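Local coordinates for DNA ligase (PDB 3GDE), which probably seals nicks in double-stranded DNA during replication, recombination and repair, as an ATP-dependent ligase working through an adenylated lysine, at residues Ala240-Asp254 with Glu391-Pro405. Numbering follows the deposited sequence.
Sequences AVREMRTAAVEWKFD and EAISAGHEGVMIKLP. With PO4 (phosphate ion), chain C.
The adenylation (nucleotidyltransferase) domain of this ligase pairs strand 247-252, which brings in Glu250 and the predicted AMP-accepting Lys252, with strand 399-403. Two reciprocal bond pairs, Ala248 with Lys403 and Glu250 with Met401, establish the antiparallel pairing; Lys403 N reaches Ala248 O at 2.7 Å. Of the side chains on the Glu250 face, Lys403 is extended beyond CG and crosses that of Glu250 at about a right angle, its NZ meeting OE1 on the syn side at 2.9 Å, somewhat out of the carboxylate plane. Lys403 also makes a cation-pi contact with Trp418. Glu250 is predicted to bind ATP, and the bridge lies at that predicted site, the Lys403 side chain being about 3 Å from that of Phe340, another predicted ATP-binding residue. The opposite face is apolar: Ile402 CG2 lies 3.6 Å from Ala247 CB, with Met244 SD beside it. From helix 382-394, Ala392 CB sits 3.6 Å from the centroid of the five-membered ring of Trp251, 6° off its normal, a CH-pi contact, while Ala395 CB approaches the six-membered ring. A serine in place of Trp251 would probably leave a gap against helix 382-394, with the methyls of Ala392 and Ala395 stripped of their aromatic cover. Phe253 turns its edge to the face of His397, planes at 81°, and ND1 of that imidazole accepts a hydrogen bond from Asp254 N at 3.1 Å, close to the ring plane. Lys252 stays extended, CG anti to the backbone N (chi1 -171°), until a bend at chi4 brings NZ to Glu398 OE2 and, at 2.7 Å, phosphate O1, the same ion also being held by Lys420 NZ.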
loop_
_atom_site.group_PDB
_atom_site.type_symbol
_atom_site.label_atom_id
_atom_site.label_comp_id
_atom_site.label_asym_id
_atom_site.label_seq_id
_atom_site.Cartn_x
_atom_site.Cartn_y
_atom_site.Cartn_z
ATOM N N ALA A 240 -4.876 23.962 17.262
ATOM C CA ALA A 240 -5.400 23.747 15.918
ATOM C C ALA A 240 -6.396 24.846 15.545
ATOM O O ALA A 240 -6.295 25.453 14.475
ATOM C CB ALA A 240 -6.052 22.372 15.818
ATOM N N VAL A 241 -7.338 25.117 16.448
ATOM C CA VAL A 241 -8.419 26.071 16.177
ATOM C C VAL A 241 -7.987 27.537 16.366
ATOM O O VAL A 241 -8.825 28.445 16.376
ATOM C CB VAL A 241 -9.721 25.711 16.974
ATOM C CG1 VAL A 241 -9.585 26.064 18.438
ATOM C CG2 VAL A 241 -10.949 26.387 16.366
ATOM N N ARG A 242 -6.679 27.759 16.498
ATOM C CA ARG A 242 -6.126 29.112 16.494
ATOM C C ARG A 242 -5.187 29.365 15.306
ATOM O O ARG A 242 -5.089 30.505 14.826
ATOM C CB ARG A 242 -5.469 29.473 17.836
ATOM C CG ARG A 242 -4.111 28.847 18.108
ATOM C CD ARG A 242 -3.454 29.504 19.322
ATOM N NE ARG A 242 -2.105 28.988 19.562
ATOM C CZ ARG A 242 -1.776 28.147 20.543
ATOM N NH1 ARG A 242 -2.691 27.720 21.408
ATOM N NH2 ARG A 242 -0.519 27.736 20.664
ATOM N N GLU A 243 -4.507 28.313 14.834
ATOM C CA GLU A 243 -3.745 28.396 13.584
ATOM C C GLU A 243 -4.714 28.740 12.452
ATOM O O GLU A 243 -4.509 29.710 11.721
ATOM C CB GLU A 243 -2.973 27.103 13.287
ATOM C CG GLU A 243 -2.186 27.164 11.970
ATOM C CD GLU A 243 -1.211 26.008 11.766
ATOM O OE1 GLU A 243 -0.216 26.209 11.028
ATOM O OE2 GLU A 243 -1.435 24.905 12.326
ATOM N N MET A 244 -5.766 27.938 12.319
ATOM C CA MET A 244 -6.945 28.340 11.568
ATOM C C MET A 244 -7.752 29.192 12.529
ATOM O O MET A 244 -7.958 28.800 13.678
ATOM C CB MET A 244 -7.771 27.127 11.155
ATOM C CG MET A 244 -6.989 26.048 10.439
ATOM S SD MET A 244 -7.937 24.525 10.363
ATOM C CE MET A 244 -6.670 23.371 9.837
ATOM N N ARG A 245 -8.196 30.358 12.077
ATOM C CA ARG A 245 -8.958 31.260 12.934
ATOM C C ARG A 245 -10.400 30.754 13.031
ATOM O O ARG A 245 -10.906 30.491 14.122
ATOM C CB ARG A 245 -8.898 32.691 12.389
ATOM C CG ARG A 245 -7.474 33.221 12.129
ATOM C CD ARG A 245 -6.812 33.815 13.381
ATOM N NE ARG A 245 -7.496 35.025 13.852
ATOM C CZ ARG A 245 -7.006 35.879 14.751
ATOM N NH1 ARG A 245 -5.811 35.680 15.302
ATOM N NH2 ARG A 245 -7.717 36.945 15.101
ATOM N N THR A 246 -11.043 30.622 11.874
ATOM C CA THR A 246 -12.315 29.925 11.747
ATOM C C THR A 246 -12.013 28.563 11.119
ATOM O O THR A 246 -11.116 28.447 10.277
ATOM C CB THR A 246 -13.310 30.724 10.872
ATOM O OG1 THR A 246 -13.376 32.079 11.336
ATOM C CG2 THR A 246 -14.703 30.120 10.932
ATOM N N ALA A 247 -12.749 27.536 11.536
ATOM C CA ALA A 247 -12.469 26.168 11.105
ATOM C C ALA A 247 -13.737 25.382 10.852
ATOM O O ALA A 247 -14.723 25.527 11.581
ATOM C CB ALA A 247 -11.613 25.452 12.142
ATOM N N ALA A 248 -13.709 24.559 9.807
ATOM C CA ALA A 248 -14.745 23.558 9.583
ATOM C C ALA A 248 -14.407 22.349 10.455
ATOM O O ALA A 248 -13.289 21.826 10.399
ATOM C CB ALA A 248 -14.808 23.173 8.118
ATOM N N VAL A 249 -15.360 21.926 11.280
ATOM C CA VAL A 249 -15.111 20.869 12.253
ATOM C C VAL A 249 -16.099 19.737 12.059
ATOM O O VAL A 249 -17.300 19.962 11.951
ATOM C CB VAL A 249 -15.180 21.378 13.727
ATOM C CG1 VAL A 249 -14.720 20.289 14.696
ATOM C CG2 VAL A 249 -14.329 22.627 13.929
ATOM N N GLU A 250 -15.572 18.520 12.011
ATOM C CA GLU A 250 -16.373 17.315 11.880
ATOM C C GLU A 250 -15.917 16.312 12.931
ATOM O O GLU A 250 -14.858 16.463 13.520
ATOM C CB GLU A 250 -16.201 16.707 10.484
ATOM C CG GLU A 250 -16.712 17.577 9.345
ATOM C CD GLU A 250 -15.952 17.382 8.033
ATOM O OE1 GLU A 250 -15.165 16.413 7.907
ATOM O OE2 GLU A 250 -16.144 18.221 7.120
ATOM N N TRP A 251 -16.733 15.295 13.164
ATOM C CA TRP A 251 -16.336 14.163 13.983
ATOM C C TRP A 251 -15.209 13.400 13.289
ATOM O O TRP A 251 -15.186 13.310 12.066
ATOM C CB TRP A 251 -17.534 13.225 14.194
ATOM C CG TRP A 251 -18.538 13.693 15.215
ATOM C CD1 TRP A 251 -18.647 14.948 15.756
ATOM C CD2 TRP A 251 -19.592 12.914 15.800
ATOM N NE1 TRP A 251 -19.691 14.992 16.649
ATOM C CE2 TRP A 251 -20.292 13.759 16.690
ATOM C CE3 TRP A 251 -20.017 11.585 15.652
ATOM C CZ2 TRP A 251 -21.385 13.316 17.441
ATOM C CZ3 TRP A 251 -21.107 11.147 16.387
ATOM C CH2 TRP A 251 -21.779 12.009 17.271
ATOM N N LYS A 252 -14.262 12.887 14.070
ATOM C CA LYS A 252 -13.408 11.813 13.598
ATOM C C LYS A 252 -13.960 10.464 14.041
ATOM O O LYS A 252 -13.918 10.128 15.230
ATOM C CB LYS A 252 -11.966 11.959 14.072
ATOM C CG LYS A 252 -11.082 10.938 13.384
ATOM C CD LYS A 252 -9.632 11.141 13.699
ATOM C CE LYS A 252 -8.769 10.392 12.705
ATOM N NZ LYS A 252 -9.005 8.930 12.762
ATOM N N PHE A 253 -14.451 9.697 13.067
ATOM C CA PHE A 253 -15.082 8.395 13.302
ATOM C C PHE A 253 -14.116 7.236 13.575
ATOM O O PHE A 253 -13.021 7.170 13.027
ATOM C CB PHE A 253 -15.994 8.032 12.122
ATOM C CG PHE A 253 -17.079 9.038 11.865
ATOM C CD1 PHE A 253 -18.283 8.979 12.568
ATOM C CD2 PHE A 253 -16.900 10.048 10.917
ATOM C CE1 PHE A 253 -19.292 9.916 12.333
ATOM C CE2 PHE A 253 -17.899 10.995 10.675
ATOM C CZ PHE A 253 -19.096 10.930 11.384
ATOM N N ASP A 254 -14.537 6.327 14.443
ATOM C CA ASP A 254 -13.886 5.035 14.573
ATOM C C ASP A 254 -14.426 4.159 13.445
ATOM O O ASP A 254 -15.473 3.510 13.581
ATOM C CB ASP A 254 -14.169 4.410 15.945
ATOM C CG ASP A 254 -13.470 3.062 16.140
ATOM O OD1 ASP A 254 -12.869 2.540 15.177
ATOM O OD2 ASP A 254 -13.519 2.519 17.263
ATOM N N GLU A 391 -18.920 15.315 22.405
ATOM C CA GLU A 391 -20.029 14.560 21.820
ATOM C C GLU A 391 -19.549 13.368 20.991
ATOM O O GLU A 391 -20.116 12.273 21.090
ATOM C CB GLU A 391 -20.932 15.471 20.973
ATOM C CG GLU A 391 -21.971 16.263 21.787
ATOM C CD GLU A 391 -22.978 17.017 20.910
ATOM O OE1 GLU A 391 -23.201 18.228 21.170
ATOM O OE2 GLU A 391 -23.542 16.404 19.958
ATOM N N ALA A 392 -18.506 13.589 20.187
ATOM C CA ALA A 392 -17.932 12.550 19.343
ATOM C C ALA A 392 -17.403 11.388 20.184
ATOM O O ALA A 392 -17.703 10.221 19.911
ATOM C CB ALA A 392 -16.836 13.130 18.455
ATOM N N ILE A 393 -16.642 11.714 21.224
ATOM C CA ILE A 393 -16.109 10.702 22.148
ATOM C C ILE A 393 -17.212 9.941 22.911
ATOM O O ILE A 393 -17.163 8.708 22.983
ATOM C CB ILE A 393 -15.010 11.298 23.064
ATOM C CG1 ILE A 393 -13.742 11.545 22.229
ATOM C CG2 ILE A 393 -14.682 10.375 24.232
ATOM C CD1 ILE A 393 -12.877 12.649 22.737
ATOM N N SER A 394 -18.213 10.661 23.432
ATOM C CA SER A 394 -19.355 10.030 24.118
ATOM C C SER A 394 -20.142 9.091 23.210
ATOM O O SER A 394 -20.761 8.131 23.679
ATOM C CB SER A 394 -20.314 11.080 24.687
ATOM O OG SER A 394 -19.620 12.107 25.371
ATOM N N ALA A 395 -20.112 9.366 21.906
ATOM C CA ALA A 395 -20.823 8.560 20.912
ATOM C C ALA A 395 -20.022 7.328 20.519
ATOM O O ALA A 395 -20.480 6.508 19.716
ATOM C CB ALA A 395 -21.147 9.406 19.683
ATOM N N GLY A 396 -18.816 7.205 21.072
ATOM C CA GLY A 396 -17.979 6.034 20.832
ATOM C C GLY A 396 -16.956 6.223 19.729
ATOM O O GLY A 396 -16.345 5.251 19.263
ATOM N N HIS A 397 -16.777 7.473 19.310
ATOM C CA HIS A 397 -15.797 7.820 18.284
ATOM C C HIS A 397 -14.563 8.510 18.885
ATOM O O HIS A 397 -14.391 8.513 20.096
ATOM C CB HIS A 397 -16.465 8.619 17.159
ATOM C CG HIS A 397 -17.570 7.871 16.476
ATOM N ND1 HIS A 397 -17.338 6.828 15.606
ATOM C CD2 HIS A 397 -18.916 8.003 16.549
ATOM C CE1 HIS A 397 -18.491 6.351 15.171
ATOM N NE2 HIS A 397 -19.465 7.046 15.728
ATOM N N GLU A 398 -13.702 9.084 18.050
ATOM C CA GLU A 398 -12.306 9.329 18.459
ATOM C C GLU A 398 -11.954 10.765 18.820
ATOM O O GLU A 398 -10.996 11.000 19.571
ATOM C CB GLU A 398 -11.334 8.830 17.380
ATOM C CG GLU A 398 -11.489 7.360 17.032
ATOM C CD GLU A 398 -10.410 6.860 16.084
ATOM O OE1 GLU A 398 -10.303 5.631 15.925
ATOM O OE2 GLU A 398 -9.668 7.687 15.502
ATOM N N GLY A 399 -12.720 11.713 18.286
ATOM C CA GLY A 399 -12.421 13.132 18.432
ATOM C C GLY A 399 -12.970 13.931 17.267
ATOM O O GLY A 399 -14.070 13.655 16.767
ATOM N N VAL A 400 -12.199 14.910 16.814
ATOM C CA VAL A 400 -12.652 15.793 15.745
ATOM C C VAL A 400 -11.633 16.000 14.633
ATOM O O VAL A 400 -10.422 15.961 14.864
ATOM C CB VAL A 400 -13.110 17.192 16.269
ATOM C CG1 VAL A 400 -14.450 17.097 17.010
ATOM C CG2 VAL A 400 -12.041 17.828 17.137
ATOM N N MET A 401 -12.149 16.211 13.425
ATOM C CA MET A 401 -11.342 16.702 12.322
ATOM C C MET A 401 -11.541 18.204 12.273
ATOM O O MET A 401 -12.670 18.688 12.389
ATOM C CB MET A 401 -11.756 16.055 10.991
ATOM C CG MET A 401 -11.604 14.535 10.942
ATOM S SD MET A 401 -9.884 14.005 11.119
ATOM C CE MET A 401 -9.153 14.709 9.651
ATOM N N ILE A 402 -10.446 18.937 12.115
ATOM C CA ILE A 402 -10.481 20.393 12.014
ATOM C C ILE A 402 -9.856 20.835 10.699
ATOM O O ILE A 402 -8.660 20.632 10.470
ATOM C CB ILE A 402 -9.763 21.065 13.209
ATOM C CG1 ILE A 402 -10.497 20.723 14.518
ATOM C CG2 ILE A 402 -9.683 22.587 12.996
ATOM C CD1 ILE A 402 -9.733 21.036 15.769
ATOM N N LYS A 403 -10.663 21.460 9.846
ATOM C CA LYS A 403 -10.262 21.736 8.463
ATOM C C LYS A 403 -10.427 23.204 8.067
ATOM O O LYS A 403 -11.373 23.856 8.490
ATOM C CB LYS A 403 -11.066 20.848 7.504
ATOM C CG LYS A 403 -11.065 19.363 7.854
ATOM C CD LYS A 403 -12.014 18.588 6.976
ATOM C CE LYS A 403 -11.768 17.087 7.107
ATOM N NZ LYS A 403 -12.721 16.314 6.270
ATOM N N LEU A 404 -9.509 23.708 7.242
ATOM C CA LEU A 404 -9.553 25.083 6.726
ATOM C C LEU A 404 -10.670 25.201 5.688
ATOM O O LEU A 404 -10.605 24.548 4.635
ATOM C CB LEU A 404 -8.229 25.431 6.049
ATOM C CG LEU A 404 -7.385 26.659 6.396
ATOM C CD1 LEU A 404 -6.757 27.184 5.115
ATOM C CD2 LEU A 404 -8.151 27.775 7.115
ATOM N N PRO A 405 -11.702 26.020 5.976
ATOM C CA PRO A 405 -12.866 26.140 5.079
ATOM C C PRO A 405 -12.538 26.615 3.660
ATOM O O PRO A 405 -13.331 26.398 2.750
ATOM C CB PRO A 405 -13.768 27.154 5.803
ATOM C CG PRO A 405 -13.341 27.075 7.232
ATOM C CD PRO A 405 -11.861 26.854 7.180
HETATM P P PO4 C . -5.693 7.357 12.436
HETATM O O1 PO4 C . -7.063 7.012 12.971
HETATM O O2 PO4 C . -5.125 8.597 13.079
HETATM O O3 PO4 C . -4.773 6.185 12.673
HETATM O O4 PO4 C . -5.815 7.629 10.961
HETATM O O HOH W 1 -21.834 17.192 17.992
HETATM O O HOH W 2 -13.846 4.370 19.213
#